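Local coordinates for protein monomethylamine methyltransferase MtmB1 (Methanosarcina barkeri, PDB 1NTH) that transfers the methyl group of monomethylamine to the corrinoid cofactor of its partner protein MtmC, a step in methanogenesis from methylamine, at residues A[2-15]-A[83-95]. Sequence-based numbering, arbitrary orientation.
Sequences TFRKSFDCYDFYDR and IVKYTEDEIWDAI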
loop_
_atom_site.group_PDB
_atom_site.type_symbol
_atom_site.label_atom_id
_atom_site.label_comp_id
_atom_site.label_asym_id
_atom_site.label_seq_id
_atom_site.Cartn_x
_atom_site.Cartn_y
_atom_site.Cartn_z
ATOM N N THR A 2 -40.918 -8.366 -13.897
ATOM C CA THR A 2 -39.561 -7.797 -13.682
ATOM C C THR A 2 -38.521 -8.866 -14.003
ATOM O O THR A 2 -38.870 -9.993 -14.351
ATOM C CB THR A 2 -39.388 -7.330 -12.218
ATOM O OG1 THR A 2 -38.130 -6.655 -12.073
ATOM C CG2 THR A 2 -39.438 -8.519 -11.269
ATOM N N PHE A 3 -37.246 -8.512 -13.893
ATOM C CA PHE A 3 -36.165 -9.449 -14.178
ATOM C C PHE A 3 -35.824 -10.305 -12.959
ATOM O O PHE A 3 -36.088 -9.910 -11.823
ATOM C CB PHE A 3 -34.928 -8.672 -14.654
ATOM C CG PHE A 3 -34.519 -7.547 -13.739
ATOM C CD1 PHE A 3 -33.572 -7.751 -12.738
ATOM C CD2 PHE A 3 -35.083 -6.281 -13.878
ATOM C CE1 PHE A 3 -33.191 -6.705 -11.886
ATOM C CE2 PHE A 3 -34.711 -5.230 -13.034
ATOM C CZ PHE A 3 -33.761 -5.445 -12.037
ATOM N N ARG A 4 -35.253 -11.485 -13.187
ATOM C CA ARG A 4 -34.892 -12.356 -12.074
ATOM C C ARG A 4 -33.717 -11.748 -11.315
ATOM O O ARG A 4 -33.741 -11.636 -10.091
ATOM C CB ARG A 4 -34.526 -13.762 -12.566
ATOM C CG ARG A 4 -34.357 -14.758 -11.422
ATOM C CD ARG A 4 -34.262 -16.204 -11.896
ATOM N NE ARG A 4 -32.953 -16.538 -12.452
ATOM C CZ ARG A 4 -32.218 -17.572 -12.049
ATOM N NH1 ARG A 4 -32.662 -18.371 -11.088
ATOM N NH2 ARG A 4 -31.039 -17.810 -12.608
ATOM N N LYS A 5 -32.688 -11.349 -12.055
ATOM C CA LYS A 5 -31.510 -10.733 -11.459
ATOM C C LYS A 5 -30.839 -9.877 -12.519
ATOM O O LYS A 5 -31.038 -10.100 -13.714
ATOM C CB LYS A 5 -30.526 -11.803 -10.969
ATOM C CG LYS A 5 -29.940 -12.673 -12.077
ATOM C CD LYS A 5 -28.904 -13.662 -11.546
ATOM C CE LYS A 5 -27.638 -12.967 -11.052
ATOM N NZ LYS A 5 -26.912 -12.262 -12.151
ATOM N N SER A 6 -30.058 -8.888 -12.093
ATOM C CA SER A 6 -29.363 -8.050 -13.058
ATOM C C SER A 6 -28.492 -8.990 -13.880
ATOM O O SER A 6 -27.775 -9.828 -13.333
ATOM C CB SER A 6 -28.503 -7.000 -12.351
ATOM O OG SER A 6 -29.321 -6.047 -11.689
ATOM N N PHE A 7 -28.561 -8.849 -15.196
ATOM C CA PHE A 7 -27.809 -9.712 -16.093
ATOM C C PHE A 7 -26.295 -9.517 -16.018
ATOM O O PHE A 7 -25.810 -8.394 -15.904
ATOM C CB PHE A 7 -28.271 -9.471 -17.531
ATOM C CG PHE A 7 -27.740 -10.473 -18.510
ATOM C CD1 PHE A 7 -28.448 -11.640 -18.778
ATOM C CD2 PHE A 7 -26.520 -10.267 -19.139
ATOM C CE1 PHE A 7 -27.940 -12.589 -19.661
ATOM C CE2 PHE A 7 -26.003 -11.209 -20.021
ATOM C CZ PHE A 7 -26.718 -12.373 -20.283
ATOM N N ASP A 8 -25.556 -10.621 -16.073
ATOM C CA ASP A 8 -24.097 -10.561 -16.066
ATOM C C ASP A 8 -23.498 -11.690 -16.901
ATOM O O ASP A 8 -24.225 -12.534 -17.436
ATOM C CB ASP A 8 -23.534 -10.588 -14.634
ATOM C CG ASP A 8 -23.954 -11.815 -13.849
ATOM O OD1 ASP A 8 -24.115 -12.893 -14.457
ATOM O OD2 ASP A 8 -24.104 -11.700 -12.610
ATOM N N CYS A 9 -22.174 -11.693 -17.018
ATOM C CA CYS A 9 -21.458 -12.693 -17.804
ATOM C C CYS A 9 -21.773 -14.132 -17.401
ATOM O O CYS A 9 -21.693 -15.043 -18.227
ATOM C CB CYS A 9 -19.945 -12.448 -17.715
ATOM S SG CYS A 9 -19.282 -12.408 -16.025
ATOM N N TYR A 10 -22.128 -14.340 -16.136
ATOM C CA TYR A 10 -22.445 -15.681 -15.664
ATOM C C TYR A 10 -23.771 -16.138 -16.257
ATOM O O TYR A 10 -23.912 -17.296 -16.656
ATOM C CB TYR A 10 -22.492 -15.703 -14.135
ATOM C CG TYR A 10 -21.198 -15.223 -13.523
ATOM C CD1 TYR A 10 -21.079 -13.927 -13.022
ATOM C CD2 TYR A 10 -20.072 -16.044 -13.503
ATOM C CE1 TYR A 10 -19.868 -13.456 -12.521
ATOM C CE2 TYR A 10 -18.852 -15.583 -13.003
ATOM C CZ TYR A 10 -18.758 -14.290 -12.517
ATOM O OH TYR A 10 -17.553 -13.826 -12.039
ATOM N N ASP A 11 -24.739 -15.230 -16.318
ATOM C CA ASP A 11 -26.036 -15.557 -16.903
ATOM C C ASP A 11 -25.829 -15.822 -18.388
ATOM O O ASP A 11 -26.486 -16.684 -18.973
ATOM C CB ASP A 11 -27.022 -14.400 -16.749
ATOM C CG ASP A 11 -27.349 -14.095 -15.308
ATOM O OD1 ASP A 11 -27.759 -15.025 -14.584
ATOM O OD2 ASP A 11 -27.201 -12.922 -14.903
ATOM N N PHE A 12 -24.919 -15.072 -19.000
ATOM C CA PHE A 12 -24.657 -15.250 -20.419
ATOM C C PHE A 12 -24.171 -16.668 -20.679
ATOM O O PHE A 12 -24.672 -17.350 -21.574
ATOM C CB PHE A 12 -23.603 -14.263 -20.920
ATOM C CG PHE A 12 -23.517 -14.208 -22.415
ATOM C CD1 PHE A 12 -24.268 -13.283 -23.131
ATOM C CD2 PHE A 12 -22.745 -15.131 -23.111
ATOM C CE1 PHE A 12 -24.259 -13.282 -24.523
ATOM C CE2 PHE A 12 -22.729 -15.140 -24.503
ATOM C CZ PHE A 12 -23.487 -14.212 -25.209
ATOM N N TYR A 13 -23.188 -17.108 -19.899
ATOM C CA TYR A 13 -22.653 -18.455 -20.055
ATOM C C TYR A 13 -23.773 -19.485 -19.919
ATOM O O TYR A 13 -23.893 -20.395 -20.743
ATOM C CB TYR A 13 -21.579 -18.732 -18.996
ATOM C CG TYR A 13 -20.998 -20.124 -19.083
ATOM C CD1 TYR A 13 -20.065 -20.452 -20.066
ATOM C CD2 TYR A 13 -21.413 -21.125 -18.208
ATOM C CE1 TYR A 13 -19.559 -21.752 -20.175
ATOM C CE2 TYR A 13 -20.914 -22.426 -18.306
ATOM C CZ TYR A 13 -19.990 -22.730 -19.290
ATOM O OH TYR A 13 -19.494 -24.011 -19.386
ATOM N N ASP A 14 -24.588 -19.337 -18.877
ATOM C CA ASP A 14 -25.703 -20.253 -18.630
ATOM C C ASP A 14 -26.598 -20.376 -19.861
ATOM O O ASP A 14 -26.898 -21.480 -20.322
ATOM C CB ASP A 14 -26.558 -19.759 -17.458
ATOM C CG ASP A 14 -25.864 -19.897 -16.115
ATOM O OD1 ASP A 14 -26.415 -19.379 -15.123
ATOM O OD2 ASP A 14 -24.786 -20.523 -16.047
ATOM N N ARG A 15 -27.022 -19.234 -20.387
ATOM C CA ARG A 15 -27.905 -19.211 -21.547
ATOM C C ARG A 15 -27.239 -19.671 -22.835
ATOM O O ARG A 15 -27.891 -20.271 -23.693
ATOM C CB ARG A 15 -28.486 -17.806 -21.717
ATOM C CG ARG A 15 -29.268 -17.359 -20.495
ATOM C CD ARG A 15 -29.882 -15.983 -20.647
ATOM N NE ARG A 15 -30.452 -15.548 -19.373
ATOM C CZ ARG A 15 -31.152 -14.434 -19.199
ATOM N NH1 ARG A 15 -31.387 -13.625 -20.223
ATOM N NH2 ARG A 15 -31.608 -14.124 -17.992
ATOM N N ILE A 83 -27.846 -19.108 -29.369
ATOM C CA ILE A 83 -28.220 -17.710 -29.198
ATOM C C ILE A 83 -28.674 -17.381 -27.781
ATOM O O ILE A 83 -29.483 -18.098 -27.195
ATOM C CB ILE A 83 -29.368 -17.339 -30.165
ATOM C CG1 ILE A 83 -28.933 -17.603 -31.608
ATOM C CG2 ILE A 83 -29.763 -15.881 -29.977
ATOM C CD1 ILE A 83 -30.072 -17.565 -32.612
ATOM N N VAL A 84 -28.143 -16.290 -27.234
ATOM C CA VAL A 84 -28.526 -15.844 -25.901
ATOM C C VAL A 84 -29.543 -14.721 -26.052
ATOM O O VAL A 84 -29.293 -13.735 -26.747
ATOM C CB VAL A 84 -27.313 -15.314 -25.105
ATOM C CG1 VAL A 84 -27.785 -14.682 -23.800
ATOM C CG2 VAL A 84 -26.344 -16.456 -24.819
ATOM N N LYS A 85 -30.689 -14.878 -25.400
ATOM C CA LYS A 85 -31.766 -13.896 -25.456
ATOM C C LYS A 85 -31.928 -13.139 -24.143
ATOM O O LYS A 85 -31.799 -13.718 -23.067
ATOM C CB LYS A 85 -33.086 -14.601 -25.772
ATOM C CG LYS A 85 -33.188 -15.197 -27.168
ATOM C CD LYS A 85 -33.600 -14.154 -28.197
ATOM C CE LYS A 85 -33.792 -14.788 -29.569
ATOM N NZ LYS A 85 -35.127 -14.488 -30.153
ATOM N N TYR A 86 -32.218 -11.847 -24.251
ATOM C CA TYR A 86 -32.447 -10.992 -23.091
ATOM C C TYR A 86 -33.938 -10.685 -23.031
ATOM O O TYR A 86 -34.655 -10.867 -24.017
ATOM C CB TYR A 86 -31.728 -9.648 -23.239
ATOM C CG TYR A 86 -30.236 -9.714 -23.420
ATOM C CD1 TYR A 86 -29.640 -9.275 -24.601
ATOM C CD2 TYR A 86 -29.412 -10.183 -22.401
ATOM C CE1 TYR A 86 -28.261 -9.296 -24.761
ATOM C CE2 TYR A 86 -28.032 -10.209 -22.551
ATOM C CZ TYR A 86 -27.463 -9.765 -23.732
ATOM O OH TYR A 86 -26.097 -9.792 -23.883
ATOM N N THR A 87 -34.406 -10.218 -21.878
ATOM C CA THR A 87 -35.801 -9.815 -21.755
ATOM C C THR A 87 -35.753 -8.291 -21.746
ATOM O O THR A 87 -34.699 -7.701 -21.488
ATOM C CB THR A 87 -36.454 -10.297 -20.445
ATOM O OG1 THR A 87 -35.833 -9.644 -19.332
ATOM C CG2 THR A 87 -36.319 -11.808 -20.300
ATOM N N GLU A 88 -36.881 -7.655 -22.032
ATOM C CA GLU A 88 -36.941 -6.201 -22.059
ATOM C C GLU A 88 -36.558 -5.597 -20.712
ATOM O O GLU A 88 -35.833 -4.605 -20.654
ATOM C CB GLU A 88 -38.346 -5.735 -22.437
ATOM C CG GLU A 88 -38.425 -4.259 -22.770
ATOM C CD GLU A 88 -39.833 -3.821 -23.112
ATOM O OE1 GLU A 88 -40.553 -4.605 -23.764
ATOM O OE2 GLU A 88 -40.215 -2.690 -22.742
ATOM N N ASP A 89 -37.046 -6.197 -19.633
ATOM C CA ASP A 89 -36.749 -5.692 -18.301
ATOM C C ASP A 89 -35.271 -5.803 -17.947
ATOM O O ASP A 89 -34.740 -4.961 -17.224
ATOM C CB ASP A 89 -37.590 -6.415 -17.250
ATOM C CG ASP A 89 -39.066 -6.093 -17.369
ATOM O OD1 ASP A 89 -39.397 -4.919 -17.640
ATOM O OD2 ASP A 89 -39.893 -7.009 -17.178
ATOM N N GLU A 90 -34.605 -6.840 -18.449
ATOM C CA GLU A 90 -33.182 -7.010 -18.171
ATOM C C GLU A 90 -32.386 -5.927 -18.885
ATOM O O GLU A 90 -31.427 -5.387 -18.331
ATOM C CB GLU A 90 -32.697 -8.391 -18.627
ATOM C CG GLU A 90 -33.344 -9.542 -17.878
ATOM C CD GLU A 90 -32.940 -10.905 -18.414
ATOM O OE1 GLU A 90 -32.565 -10.998 -19.603
ATOM O OE2 GLU A 90 -33.019 -11.886 -17.644
ATOM N N ILE A 91 -32.779 -5.608 -20.115
ATOM C CA ILE A 91 -32.076 -4.577 -20.863
ATOM C C ILE A 91 -32.236 -3.214 -20.193
ATOM O O ILE A 91 -31.270 -2.456 -20.083
ATOM C CB ILE A 91 -32.573 -4.501 -22.328
ATOM C CG1 ILE A 91 -32.326 -5.846 -23.021
ATOM C CG2 ILE A 91 -31.827 -3.396 -23.075
ATOM C CD1 ILE A 91 -32.815 -5.900 -24.464
ATOM N N TRP A 92 -33.445 -2.901 -19.734
ATOM C CA TRP A 92 -33.669 -1.616 -19.077
ATOM C C TRP A 92 -32.917 -1.506 -17.754
ATOM O O TRP A 92 -32.438 -0.428 -17.398
ATOM C CB TRP A 92 -35.165 -1.372 -18.863
ATOM C CG TRP A 92 -35.819 -0.793 -20.080
ATOM C CD1 TRP A 92 -36.826 -1.348 -20.821
ATOM C CD2 TRP A 92 -35.483 0.445 -20.722
ATOM N NE1 TRP A 92 -37.135 -0.531 -21.886
ATOM C CE2 TRP A 92 -36.326 0.575 -21.848
ATOM C CE3 TRP A 92 -34.550 1.457 -20.453
ATOM C CZ2 TRP A 92 -36.265 1.679 -22.707
ATOM C CZ3 TRP A 92 -34.489 2.555 -21.308
ATOM C CH2 TRP A 92 -35.342 2.654 -22.423
ATOM N N ASP A 93 -32.816 -2.613 -17.026
ATOM C CA ASP A 93 -32.091 -2.610 -15.758
ATOM C C ASP A 93 -30.636 -2.227 -16.029
ATOM O O ASP A 93 -30.030 -1.481 -15.265
ATOM C CB ASP A 93 -32.164 -3.992 -15.100
ATOM C CG ASP A 93 -31.267 -4.112 -13.873
ATOM O OD1 ASP A 93 -30.327 -4.930 -13.913
ATOM O OD2 ASP A 93 -31.503 -3.392 -12.875
ATOM N N ALA A 94 -30.083 -2.723 -17.132
ATOM C CA ALA A 94 -28.703 -2.409 -17.487
ATOM C C ALA A 94 -28.566 -0.946 -17.899
ATOM O O ALA A 94 -27.692 -0.235 -17.407
ATOM C CB ALA A 94 -28.229 -3.322 -18.619
ATOM N N ILE A 95 -29.431 -0.494 -18.802
ATOM C CA ILE A 95 -29.382 0.888 -19.269
ATOM C C ILE A 95 -29.633 1.890 -18.142
ATOM O O ILE A 95 -28.988 2.939 -18.083
ATOM C CB ILE A 95 -30.420 1.137 -20.388
ATOM C CG1 ILE A 95 -30.054 0.312 -21.623
ATOM C CG2 ILE A 95 -30.472 2.622 -20.740
ATOM C CD1 ILE A 95 -31.087 0.401 -22.735
HETATM O O HOH W 1 -37.490 -10.370 -17.282
HETATM O O HOH W 2 -35.286 -12.321 -15.984
HETATM O O HOH W 3 -31.954 -12.154 -15.055
HETATM O O HOH W 4 -29.836 -6.348 -16.181
#
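Arg-15 runs extended from CG to NE (chi2 -179°) to meet Glu-90, whose own chain is straight beyond CG and comes from the opposite direction. The two flat groups lie nearly coplanar: NH2 of Arg-15 donates to OE2 of Glu-90 at 2.7 Å in a straight bond, and NH1 to OE1 on its syn lone pair. NH1 of Arg-15 also donates to Lys-85 O at 2.9 Å, while Glu-90 OE1 accepts a second hydrogen bond from Thr-87 N, above the carboxylate plane. The CE1 edge of Phe-7 rests over one guanidinium face, and its own face receives the edge of Tyr-86 in a T-shaped stack (centroids 4.8 Å apart). Val-84 CG2 sits over the Phe-12 face in a CH-pi contact. Near the N-terminus the Phe-3 ring takes CB of Asp-93 over one face, and OD1 of Asp-93 accepts from Ser-6 OG at 2.7 Å; Arg-384 of a neighbouring subunit makes a cation-pi contact with Phe-3. A methionine in place of Arg-15 would probably leave the carboxylate of Glu-90 without its charge partner and Lys-85 O without this donor. Phe-7 and Phe-12 thus pack on the end of strand 82-84 and the following turn, while salt bridge and waters tie the N-terminal segment to helix 88-95, the buried carboxylate's charge probably balanced by Arg-15.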